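Local atomic coordinates of UDP-glucose 4-epimerase (Campylobacter jejuni subsp. jejuni serotype O:2, PDB entry 7K3P), a protein that probably interconverts UDP-glucose and UDP-galactose, and likewise their N-acetylated forms, by inverting carbon 4 of the hexose with bound NAD. Residues A[249-252]-A[253-257]; A[327-330]-A[331-334]. The protein carries 2 engineered substitutions. One frame throughout, in Å; residues are numbered along the deposited sequence.

Interaction 1: A[249-252]-A[253-257]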
ATOM      1  N   ASP A 249      -0.170 -17.206 -24.002  1.00 31.17           N
ATOM      2  CA  ASP A 249       0.806 -16.659 -24.947  1.00 31.11           C
ATOM      3  C   ASP A 249       0.428 -15.252 -25.413  1.00 27.97           C
ATOM      4  O   ASP A 249       1.286 -14.492 -25.869  1.00 25.80           O
ATOM      5  CB  ASP A 249       1.033 -17.615 -26.140  1.00 33.14           C
ATOM      6  CG  ASP A 249       1.904 -18.819 -25.773  1.00 37.62           C
ATOM      7  OD1 ASP A 249       2.956 -18.623 -25.122  1.00 33.71           O
ATOM      8  OD2 ASP A 249       1.525 -19.962 -26.118  1.00 36.91           O
ATOM      9  N   ASP A 250      -0.855 -14.909 -25.279  1.00 29.27           N
ATOM     10  CA  ASP A 250      -1.353 -13.577 -25.636  1.00 29.10           C
ATOM     11  C   ASP A 250      -1.129 -12.553 -24.528  1.00 24.56           C
ATOM     12  O   ASP A 250      -0.851 -11.369 -24.789  1.00 25.24           O
ATOM     13  CB  ASP A 250      -2.849 -13.639 -25.981  1.00 28.39           C
ATOM     14  CG  ASP A 250      -3.111 -14.252 -27.353  1.00 32.08           C
ATOM     15  OD1 ASP A 250      -2.224 -14.141 -28.224  1.00 31.03           O
ATOM     16  OD2 ASP A 250      -4.200 -14.839 -27.560  1.00 26.87           O
ATOM     17  N   ILE A 251      -1.295 -12.980 -23.280  1.00 27.24           N
ATOM     18  CA  ILE A 251      -0.921 -12.077 -22.187  1.00 26.81           C
ATOM     19  C   ILE A 251       0.610 -11.961 -22.199  1.00 22.53           C
ATOM     20  O   ILE A 251       1.163 -10.892 -21.950  1.00 22.23           O
ATOM     21  CB  ILE A 251      -1.472 -12.541 -20.811  1.00 24.33           C
ATOM     22  CG1 ILE A 251      -1.018 -11.596 -19.695  1.00 25.59           C
ATOM     23  CG2 ILE A 251      -1.075 -13.980 -20.512  1.00 22.82           C
ATOM     24  CD1 ILE A 251      -1.417 -10.156 -19.943  1.00 23.16           C
ATOM     25  N   SER A 252       1.287 -13.060 -22.526  1.00 25.27           N
ATOM     26  CA  SER A 252       2.747 -13.015 -22.621  1.00 25.97           C
ATOM     27  C   SER A 252       3.187 -11.980 -23.653  1.00 26.17           C
ATOM     28  O   SER A 252       4.011 -11.124 -23.351  1.00 25.99           O
ATOM     29  CB  SER A 252       3.335 -14.391 -22.932  1.00 24.94           C
ATOM     30  OG  SER A 252       3.293 -15.220 -21.788  1.00 27.67           O
ATOM     31  N   SER A 253       2.612 -12.026 -24.858  1.00 24.10           N
ATOM     32  CA  SER A 253       3.047 -11.109 -25.911  1.00 26.08           C
ATOM     33  C   SER A 253       2.748  -9.653 -25.551  1.00 23.52           C
ATOM     34  O   SER A 253       3.478  -8.734 -25.938  1.00 25.73           O
ATOM     35  CB  SER A 253       2.435 -11.498 -27.277  1.00 31.64           C
ATOM     36  OG  SER A 253       1.028 -11.292 -27.288  1.00 26.98           O
ATOM     37  N   ALA A 254       1.688  -9.425 -24.781  1.00 24.40           N
ATOM     38  CA  ALA A 254       1.347  -8.047 -24.392  1.00 23.97           C
ATOM     39  C   ALA A 254       2.403  -7.429 -23.488  1.00 22.83           C
ATOM     40  O   ALA A 254       2.536  -6.206 -23.409  1.00 23.70           O
ATOM     41  CB  ALA A 254      -0.031  -7.992 -23.713  1.00 25.38           C
ATOM     42  N   HIS A 255       3.145  -8.269 -22.775  1.00 27.11           N
ATOM     43  CA  HIS A 255       4.210  -7.745 -21.925  1.00 24.67           C
ATOM     44  C   HIS A 255       5.376  -7.258 -22.805  1.00 26.20           C
ATOM     45  O   HIS A 255       5.972  -6.209 -22.542  1.00 24.21           O
ATOM     46  CB  HIS A 255       4.632  -8.801 -20.901  1.00 24.50           C
ATOM     47  CG  HIS A 255       3.699  -8.902 -19.729  1.00 29.05           C
ATOM     48  ND1 HIS A 255       2.458  -9.501 -19.810  1.00 24.53           N
ATOM     49  CD2 HIS A 255       3.821  -8.457 -18.454  1.00 29.29           C
ATOM     50  CE1 HIS A 255       1.867  -9.439 -18.627  1.00 28.49           C
ATOM     51  NE2 HIS A 255       2.669  -8.814 -17.787  1.00 27.26           N
ATOM     52  N   LEU A 256       5.669  -8.007 -23.868  1.00 25.76           N
ATOM     53  CA  LEU A 256       6.654  -7.566 -24.854  1.00 24.65           C
ATOM     54  C   LEU A 256       6.175  -6.267 -25.482  1.00 29.69           C
ATOM     55  O   LEU A 256       6.928  -5.291 -25.566  1.00 26.52           O
ATOM     56  CB  LEU A 256       6.884  -8.645 -25.923  1.00 30.61           C
ATOM     57  CG  LEU A 256       7.898  -9.738 -25.585  1.00 32.04           C
ATOM     58  CD1 LEU A 256       7.355 -10.724 -24.537  1.00 30.29           C
ATOM     59  CD2 LEU A 256       8.344 -10.482 -26.856  1.00 33.61           C
ATOM     60  N   ALA A 257       4.904  -6.231 -25.885  1.00 28.34           N
ATOM     61  CA  ALA A 257       4.370  -5.011 -26.487  1.00 29.28           C
ATOM     62  C   ALA A 257       4.467  -3.819 -25.542  1.00 27.96           C
ATOM     63  O   ALA A 257       4.711  -2.701 -25.990  1.00 29.32           O
ATOM     64  CB  ALA A 257       2.928  -5.216 -26.983  1.00 27.54           C
TER
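His-255 folds back along its own helix onto Ile-251: its CG stands anti to the carbonyl carbon (chi1 -79°), and the ring turns (chi2 75°) until ND1 faces the carbonyl of Ile-251. On Ile-251 the CG1 branch runs anti to the backbone N (chi1 178°) and carries CD1 to the same ring. The two residues are one helical turn apart, in the i to i+4 relation, on helix 248-261 of this NAD-dependent epimerase/dehydratase family member. Here a side chain bonds back to a carbonyl of the first turn. ND1 donates to Ile-251 O at 2.9 Å. The bond is nearly straight, and the oxygen lies in the plane of the ring, while the donor sits above the carbonyl plane. The amide of His-255 reaches Ile-251 O only weakly, at 3.4 Å. Its better bond is to Ser-252 O, at 3.0 Å, an i to i+3 step. The imidazole thus serves a carbonyl that the backbone grips poorly. NE2 hydrogen-bonds Ser-136 OG at the far side, and the bonds at both nitrogens hold the ring's rotation. Phe-94 meets the ring as well. The side chain of His-255 comes within about 6 Å of the NAD. Earlier in the helix the ordinary i to i+4 bonds hold: Ser-253 N to Asp-249 O at 3.0 Å and Ala-254 N to Asp-250 O at 3.2 Å. The hydroxyl of Ser-253 bends back over this turn, with OG 3.1 Å from Asp-250 O, and its firm partner is Trp-323 NE1. Beside the imidazole, the CD1 methyl of Ile-251 rests 3.6 Å from His-255 CE1.

Interaction 2: A[327-330]-A[331-334]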
ATOM      1  N   TYR A 327      -4.356 -15.882 -30.349  1.00 31.69           N
ATOM      2  CA  TYR A 327      -5.060 -17.068 -29.865  1.00 32.19           C
ATOM      3  C   TYR A 327      -6.445 -16.757 -29.280  1.00 31.88           C
ATOM      4  O   TYR A 327      -6.921 -17.475 -28.393  1.00 32.27           O
ATOM      5  CB  TYR A 327      -4.204 -17.884 -28.883  1.00 34.60           C
ATOM      6  CG  TYR A 327      -2.871 -18.333 -29.449  1.00 37.33           C
ATOM      7  CD1 TYR A 327      -2.809 -19.223 -30.514  1.00 40.92           C
ATOM      8  CD2 TYR A 327      -1.675 -17.870 -28.910  1.00 36.98           C
ATOM      9  CE1 TYR A 327      -1.582 -19.632 -31.037  1.00 45.20           C
ATOM     10  CE2 TYR A 327      -0.449 -18.267 -29.418  1.00 40.27           C
ATOM     11  CZ  TYR A 327      -0.410 -19.149 -30.483  1.00 46.84           C
ATOM     12  OH  TYR A 327       0.802 -19.549 -30.997  1.00 53.17           O
ATOM     13  N   ASP A 328      -7.085 -15.705 -29.793  1.00 29.70           N
ATOM     14  CA  ASP A 328      -8.484 -15.432 -29.480  1.00 26.96           C
ATOM     15  C   ASP A 328      -9.318 -16.503 -30.172  1.00 29.93           C
ATOM     16  O   ASP A 328      -9.916 -16.268 -31.224  1.00 28.03           O
ATOM     17  CB  ASP A 328      -8.917 -14.030 -29.953  1.00 27.55           C
ATOM     18  CG  ASP A 328     -10.331 -13.649 -29.458  1.00 28.59           C
ATOM     19  OD1 ASP A 328     -10.995 -14.509 -28.833  1.00 28.38           O
ATOM     20  OD2 ASP A 328     -10.780 -12.504 -29.707  1.00 26.37           O
ATOM     21  N   ASP A 329      -9.337 -17.689 -29.578  1.00 28.24           N
ATOM     22  CA  ASP A 329      -9.989 -18.846 -30.166  1.00 35.94           C
ATOM     23  C   ASP A 329     -10.356 -19.753 -29.002  1.00 33.51           C
ATOM     24  O   ASP A 329      -9.468 -20.325 -28.373  1.00 34.08           O
ATOM     25  CB  ASP A 329      -9.010 -19.539 -31.130  1.00 32.98           C
ATOM     26  CG  ASP A 329      -9.554 -20.832 -31.710  1.00 35.78           C
ATOM     27  OD1 ASP A 329     -10.058 -21.688 -30.953  1.00 36.75           O
ATOM     28  OD2 ASP A 329      -9.461 -21.002 -32.943  1.00 44.75           O
ATOM     29  N   LEU A 330     -11.653 -19.873 -28.709  1.00 34.65           N
ATOM     30  CA  LEU A 330     -12.091 -20.538 -27.479  1.00 32.37           C
ATOM     31  C   LEU A 330     -11.635 -21.984 -27.405  1.00 33.57           C
ATOM     32  O   LEU A 330     -11.322 -22.488 -26.322  1.00 32.74           O
ATOM     33  CB  LEU A 330     -13.618 -20.478 -27.310  1.00 33.90           C
ATOM     34  CG  LEU A 330     -14.184 -20.061 -25.936  1.00 36.59           C
ATOM     35  CD1 LEU A 330     -15.497 -20.749 -25.626  1.00 32.42           C
ATOM     36  CD2 LEU A 330     -13.187 -20.221 -24.774  1.00 29.64           C
ATOM     37  N   GLU A 331     -11.599 -22.666 -28.544  1.00 36.02           N
ATOM     38  CA  GLU A 331     -11.169 -24.066 -28.533  1.00 36.60           C
ATOM     39  C   GLU A 331      -9.692 -24.194 -28.153  1.00 34.71           C
ATOM     40  O   GLU A 331      -9.317 -25.065 -27.361  1.00 35.69           O
ATOM     41  CB  GLU A 331     -11.492 -24.771 -29.864  1.00 41.29           C
ATOM     42  CG  GLU A 331     -12.992 -25.113 -30.014  1.00 42.94           C
ATOM     43  CD  GLU A 331     -13.336 -25.813 -31.334  1.00 46.38           C
ATOM     44  OE1 GLU A 331     -12.431 -26.397 -31.968  1.00 42.28           O
ATOM     45  OE2 GLU A 331     -14.522 -25.775 -31.730  1.00 46.95           O
ATOM     46  N   LEU A 332      -8.867 -23.303 -28.697  1.00 34.02           N
ATOM     47  CA  LEU A 332      -7.441 -23.258 -28.365  1.00 35.10           C
ATOM     48  C   LEU A 332      -7.234 -22.927 -26.893  1.00 33.91           C
ATOM     49  O   LEU A 332      -6.390 -23.519 -26.212  1.00 32.64           O
ATOM     50  CB  LEU A 332      -6.734 -22.195 -29.208  1.00 35.86           C
ATOM     51  CG  LEU A 332      -6.728 -22.436 -30.712  1.00 41.19           C
ATOM     52  CD1 LEU A 332      -5.872 -21.385 -31.425  1.00 42.77           C
ATOM     53  CD2 LEU A 332      -6.226 -23.843 -30.998  1.00 38.56           C
ATOM     54  N   ILE A 333      -8.000 -21.954 -26.413  1.00 33.52           N
ATOM     55  CA  ILE A 333      -7.898 -21.532 -25.022  1.00 32.25           C
ATOM     56  C   ILE A 333      -8.302 -22.673 -24.094  1.00 32.55           C
ATOM     57  O   ILE A 333      -7.582 -22.989 -23.140  1.00 33.86           O
ATOM     58  CB  ILE A 333      -8.719 -20.262 -24.767  1.00 34.57           C
ATOM     59  CG1 ILE A 333      -8.114 -19.101 -25.553  1.00 29.02           C
ATOM     60  CG2 ILE A 333      -8.758 -19.935 -23.278  1.00 33.44           C
ATOM     61  CD1 ILE A 333      -9.050 -17.928 -25.734  1.00 29.79           C
ATOM     62  N   CYS A 334      -9.428 -23.320 -24.384  1.00 33.85           N
ATOM     63  CA  CYS A 334      -9.852 -24.455 -23.559  1.00 32.36           C
ATOM     64  C   CYS A 334      -8.882 -25.631 -23.643  1.00 34.31           C
ATOM     65  O   CYS A 334      -8.589 -26.271 -22.630  1.00 35.69           O
ATOM     66  CB  CYS A 334     -11.281 -24.883 -23.901  1.00 38.34           C
ATOM     67  SG  CYS A 334     -12.516 -23.660 -23.370  1.00 35.91           S
TER
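Leu-330 lays its CD2 methyl 3.8 Å from the SG of Cys-334, one turn further on. Helix 280-291 adjoins this pair, with Ala-286 touching both side chains. Next to them Ile-333 sends its CD1 back to the loop, 3.4 Å from Tyr-327 O, and Phe-278 and Tyr-274 pack against the same isoleucine. Leu-332 turns the other way: its CD1 meets the edge of the Tyr-327 ring at CD1, 3.9 Å away, and the two side chains cross at about a right angle. Between these apolar groups the helix 330-343 starts, with Asp-329 as its N-cap. The Asp-329 CG is anti to its own N (chi1 175°), which swings the carboxylate over the first turn. OD1 accepts from Leu-332 N at 3.0 Å in a straight bond, met from above the carboxylate plane. The flat carboxylate also lies against the leucine, CG to CG 3.4 Å. Regular helix bonds follow, Ile-333 N to Asp-329 O at 2.9 Å and Cys-334 N to Leu-330 O at 2.8 Å. At the polar edge Glu-331 runs out extended, and its OE2 forms a salt bridge with Lys-289.

Interaction 1 is a buried contact within helix 248-261, and interaction 2 is a partly buried helix start further from the chain centre. Both are local, and both add a side-chain hydrogen bond to helical backbone. In 249-257 a histidine N-H serves a carbonyl near the start of the helix, with the NAD close by. In 327-334 a carboxylate takes an amide of the first turn, and the exposed residue is Leu-332, beside the carboxylate. The centres lie 16 Å apart, yet the two regions touch. Asp-250 OD2 probably accepts from Tyr-327 N, at 3.0 Å, and also pairs with Tyr-274. Asp-249 CB packs on Tyr-327 CE2. The loop leading into helix 330-343 is thus joined to helix 248-261.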